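Local coordinates for CSEP0064 putative effector protein (Blumeria graminis f. sp. hordei, PDB 6FMB) that binds host RNA as a non-catalytic RNase homologue and inhibits the degradation of host ribosomal RNA induced by ribosome-inactivating proteins, increasing plant susceptibility to infection, at residues Tyr70-Asn75 with Ser79-Phe84. Sequence-based numbering, arbitrary orientation.
Sequences YYILTN and SYLEVF
F84, L73 and Y80 bury more surface here than any other residues, and they illustrate how rings and a leucine can line one face of an antiparallel β-hairpin, Y71, L73 and F84 packing together with Y80 alongside L73. Reciprocal N-H...O=C bonds join Y71 with F84 and L73 with E82, followed near the turn by N75 N to Y80 O; I72-V83 and T74-L81 are the non-hydrogen-bonded pairs between. CB of F84 sits over one face of the Y71 ring, 3.9 Å from its centroid, a CH-pi contact displaced toward the rim. The two rings are nearly parallel (27°) yet slid so far that they barely overlap. Y71 reaches this position because its CG lies between backbone N and carbonyl carbon (chi1 61°), which carries the ring across to the partner strand.

L73 touches two aromatic side chains. Its CD1 lies 3.7 Å from CE2 of F84, whose side chain it crosses at about a right angle, whereas its CB is 3.7 Å from CE2 of Y80, alongside which it runs. The Y80 ring is steadied by its hydroxyl, which donates a 2.6 Å hydrogen bond to OE1 of E82, in the ring plane and on the anti side of the carboxylate.

Toward the turn, N75 grips the returning chain with its amide: ND2 donates to OG of S79 (2.9 Å), and Y80 N points almost straight at OD1 (3.1 Å, 177° at the hydrogen), though from above the carbonyl plane. ND2 also bonds V48 O.

On the other face, CG2 of I72 meets CG2 of V83 at 4.1 Å. Here I72, T74 and L81 pack on V21 of helix 14-24, while L81 and V83 touch W5 of strand 4-7. In this RNase-like protein the hairpin belongs to the four-stranded antiparallel sheet that packs on helix 14-24: strand 81-85 is outermost, and strand 70-75 pairs on its far side with strand 51-56.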
ATOM      1  N   TYR A  70       3.406  -0.325  -7.703  1.00 10.15           N
ATOM      2  CA  TYR A  70       3.251   0.467  -6.476  1.00  9.81           C
ATOM      3  C   TYR A  70       2.511  -0.360  -5.446  1.00  9.18           C
ATOM      4  O   TYR A  70       1.676  -1.204  -5.794  1.00  9.42           O
ATOM      5  CB  TYR A  70       2.452   1.766  -6.726  1.00 11.02           C
ATOM      6  CG  TYR A  70       2.922   2.524  -7.952  1.00 11.57           C
ATOM      7  CD1 TYR A  70       4.073   3.304  -7.901  1.00 12.57           C
ATOM      8  CD2 TYR A  70       2.251   2.427  -9.173  1.00 12.58           C
ATOM      9  CE1 TYR A  70       4.531   3.992  -9.013  1.00 15.26           C
ATOM     10  CE2 TYR A  70       2.711   3.117 -10.296  1.00 15.10           C
ATOM     11  CZ  TYR A  70       3.861   3.884 -10.204  1.00 15.82           C
ATOM     12  OH  TYR A  70       4.358   4.563 -11.289  1.00 21.23           O
ATOM     13  N   TYR A  71       2.783  -0.097  -4.170  1.00  8.96           N
ATOM     14  CA  TYR A  71       2.065  -0.786  -3.101  1.00  9.49           C
ATOM     15  C   TYR A  71       2.026   0.050  -1.850  1.00  9.08           C
ATOM     16  O   TYR A  71       2.824   0.972  -1.679  1.00  9.98           O
ATOM     17  CB  TYR A  71       2.675  -2.168  -2.805  1.00 10.29           C
ATOM     18  CG  TYR A  71       4.125  -2.160  -2.337  1.00 10.11           C
ATOM     19  CD1 TYR A  71       4.435  -2.065  -0.981  1.00 11.23           C
ATOM     20  CD2 TYR A  71       5.179  -2.319  -3.241  1.00 11.36           C
ATOM     21  CE1 TYR A  71       5.746  -2.084  -0.553  1.00 12.61           C
ATOM     22  CE2 TYR A  71       6.503  -2.347  -2.807  1.00 12.09           C
ATOM     23  CZ  TYR A  71       6.779  -2.217  -1.466  1.00 13.74           C
ATOM     24  OH  TYR A  71       8.092  -2.239  -1.036  1.00 17.35           O
ATOM     25  N   ILE A  72       1.085  -0.270  -0.963  1.00  9.14           N
ATOM     26  CA  ILE A  72       1.021   0.339   0.360  1.00  9.47           C
ATOM     27  C   ILE A  72       1.456  -0.662   1.423  1.00  9.28           C
ATOM     28  O   ILE A  72       1.355  -1.876   1.234  1.00  9.38           O
ATOM     29  CB  ILE A  72      -0.392   0.899   0.669  1.00 10.37           C
ATOM     30  CG1 ILE A  72      -1.423  -0.195   0.982  1.00 11.06           C
ATOM     31  CG2 ILE A  72      -0.875   1.773  -0.486  1.00 11.32           C
ATOM     32  CD1 ILE A  72      -2.615   0.350   1.734  1.00 12.26           C
ATOM     33  N   LEU A  73       1.922  -0.109   2.538  1.00  9.70           N
ATOM     34  CA  LEU A  73       2.021  -0.836   3.811  1.00  9.97           C
ATOM     35  C   LEU A  73       1.141  -0.088   4.802  1.00  9.67           C
ATOM     36  O   LEU A  73       1.222   1.154   4.900  1.00 10.37           O
ATOM     37  CB  LEU A  73       3.458  -0.907   4.327  1.00 11.02           C
ATOM     38  CG  LEU A  73       4.480  -1.640   3.458  1.00 12.98           C
ATOM     39  CD1 LEU A  73       5.866  -1.554   4.067  1.00 15.05           C
ATOM     40  CD2 LEU A  73       4.112  -3.093   3.264  1.00 14.83           C
ATOM     41  N   THR A  74       0.307  -0.821   5.537  1.00  9.85           N
ATOM     42  CA  THR A  74      -0.627  -0.201   6.468  1.00  9.49           C
ATOM     43  C   THR A  74      -0.970  -1.115   7.633  1.00  8.78           C
ATOM     44  O   THR A  74      -0.965  -2.339   7.469  1.00  9.51           O
ATOM     45  CB  THR A  74      -1.925   0.194   5.702  1.00 11.02           C
ATOM     46  OG1 THR A  74      -2.751   1.019   6.526  1.00 11.22           O
ATOM     47  CG2 THR A  74      -2.711  -1.036   5.188  1.00 11.08           C
ATOM     48  N   ASN A  75      -1.283  -0.536   8.790  1.00  9.50           N
ATOM     49  CA  ASN A  75      -1.962  -1.291   9.837  1.00 10.86           C
ATOM     50  C   ASN A  75      -3.484  -1.061   9.666  1.00 12.21           C
ATOM     51  O   ASN A  75      -3.927  -0.362   8.728  1.00 12.83           O
ATOM     52  CB  ASN A  75      -1.388  -1.003  11.239  1.00 11.09           C
ATOM     53  CG  ASN A  75      -1.546   0.428  11.674  1.00 11.23           C
ATOM     54  OD1 ASN A  75      -2.205   1.221  11.000  1.00 11.50           O
ATOM     55  ND2 ASN A  75      -0.940   0.773  12.810  1.00 11.99           N
ATOM     56  N   SER A  79      -2.950   4.167  10.983  1.00 15.73           N
ATOM     57  CA  SER A  79      -2.054   4.992  11.858  1.00 14.05           C
ATOM     58  C   SER A  79      -0.602   4.788  11.494  1.00 11.61           C
ATOM     59  O   SER A  79       0.234   5.621  11.808  1.00 10.76           O
ATOM     60  CB  SER A  79      -2.269   4.688  13.338  1.00 14.24           C
ATOM     61  OG  SER A  79      -1.998   3.341  13.688  1.00 16.83           O
ATOM     62  N   TYR A  80      -0.321   3.665  10.829  1.00 10.57           N
ATOM     63  CA  TYR A  80       0.876   3.518   9.988  1.00  9.97           C
ATOM     64  C   TYR A  80       0.383   3.393   8.549  1.00  9.81           C
ATOM     65  O   TYR A  80      -0.431   2.509   8.254  1.00 10.26           O
ATOM     66  CB  TYR A  80       1.711   2.264  10.342  1.00 10.05           C
ATOM     67  CG  TYR A  80       2.844   2.031   9.358  1.00 10.01           C
ATOM     68  CD1 TYR A  80       3.762   3.032   9.066  1.00 10.27           C
ATOM     69  CD2 TYR A  80       2.953   0.840   8.651  1.00 10.52           C
ATOM     70  CE1 TYR A  80       4.753   2.857   8.119  1.00 11.81           C
ATOM     71  CE2 TYR A  80       3.930   0.657   7.700  1.00 12.92           C
ATOM     72  CZ  TYR A  80       4.841   1.659   7.445  1.00 13.90           C
ATOM     73  OH  TYR A  80       5.792   1.431   6.482  1.00 15.85           O
ATOM     74  N   LEU A  81       0.864   4.266   7.667  1.00  9.57           N
ATOM     75  CA  LEU A  81       0.512   4.202   6.242  1.00  9.36           C
ATOM     76  C   LEU A  81       1.649   4.801   5.432  1.00  9.51           C
ATOM     77  O   LEU A  81       1.990   5.969   5.629  1.00 10.15           O
ATOM     78  CB  LEU A  81      -0.785   4.965   5.958  1.00 10.40           C
ATOM     79  CG  LEU A  81      -1.209   5.114   4.501  1.00 10.71           C
ATOM     80  CD1 LEU A  81      -1.377   3.765   3.809  1.00 11.59           C
ATOM     81  CD2 LEU A  81      -2.490   5.938   4.417  1.00 12.49           C
ATOM     82  N   GLU A  82       2.249   3.996   4.553  1.00  9.30           N
ATOM     83  CA  GLU A  82       3.252   4.464   3.613  1.00  9.80           C
ATOM     84  C   GLU A  82       3.009   3.825   2.241  1.00  9.67           C
ATOM     85  O   GLU A  82       2.421   2.755   2.140  1.00  9.97           O
ATOM     86  CB  GLU A  82       4.669   4.160   4.121  1.00 11.78           C
ATOM     87  CG  GLU A  82       5.189   5.049   5.256  1.00 13.93           C
ATOM     88  CD  GLU A  82       6.634   4.780   5.654  1.00 15.46           C
ATOM     89  OE1 GLU A  82       7.048   3.625   5.740  1.00 16.14           O
ATOM     90  OE2 GLU A  82       7.330   5.758   5.964  1.00 22.89           O
ATOM     91  N   VAL A  83       3.479   4.515   1.215  1.00  9.42           N
ATOM     92  CA  VAL A  83       3.337   4.112  -0.172  1.00  8.93           C
ATOM     93  C   VAL A  83       4.733   3.986  -0.798  1.00  9.07           C
ATOM     94  O   VAL A  83       5.619   4.807  -0.536  1.00 10.06           O
ATOM     95  CB  VAL A  83       2.440   5.094  -0.972  1.00  9.96           C
ATOM     96  CG1 VAL A  83       2.151   4.597  -2.387  1.00 11.68           C
ATOM     97  CG2 VAL A  83       1.129   5.354  -0.212  1.00 10.83           C
ATOM     98  N   PHE A  84       4.904   2.961  -1.635  1.00 10.05           N
ATOM     99  CA  PHE A  84       6.192   2.623  -2.251  1.00 10.18           C
ATOM    100  C   PHE A  84       6.035   2.270  -3.716  1.00 11.24           C
ATOM    101  O   PHE A  84       4.973   1.828  -4.146  1.00 11.80           O
ATOM    102  CB  PHE A  84       6.822   1.405  -1.547  1.00 12.67           C
ATOM    103  CG  PHE A  84       7.008   1.619  -0.096  1.00 12.90           C
ATOM    104  CD1 PHE A  84       8.162   2.213   0.378  1.00 12.96           C
ATOM    105  CD2 PHE A  84       5.996   1.310   0.791  1.00 13.26           C
ATOM    106  CE1 PHE A  84       8.317   2.482   1.736  1.00 15.82           C
ATOM    107  CE2 PHE A  84       6.134   1.593   2.131  1.00 15.85           C
ATOM    108  CZ  PHE A  84       7.288   2.189   2.612  1.00 15.07           C
TER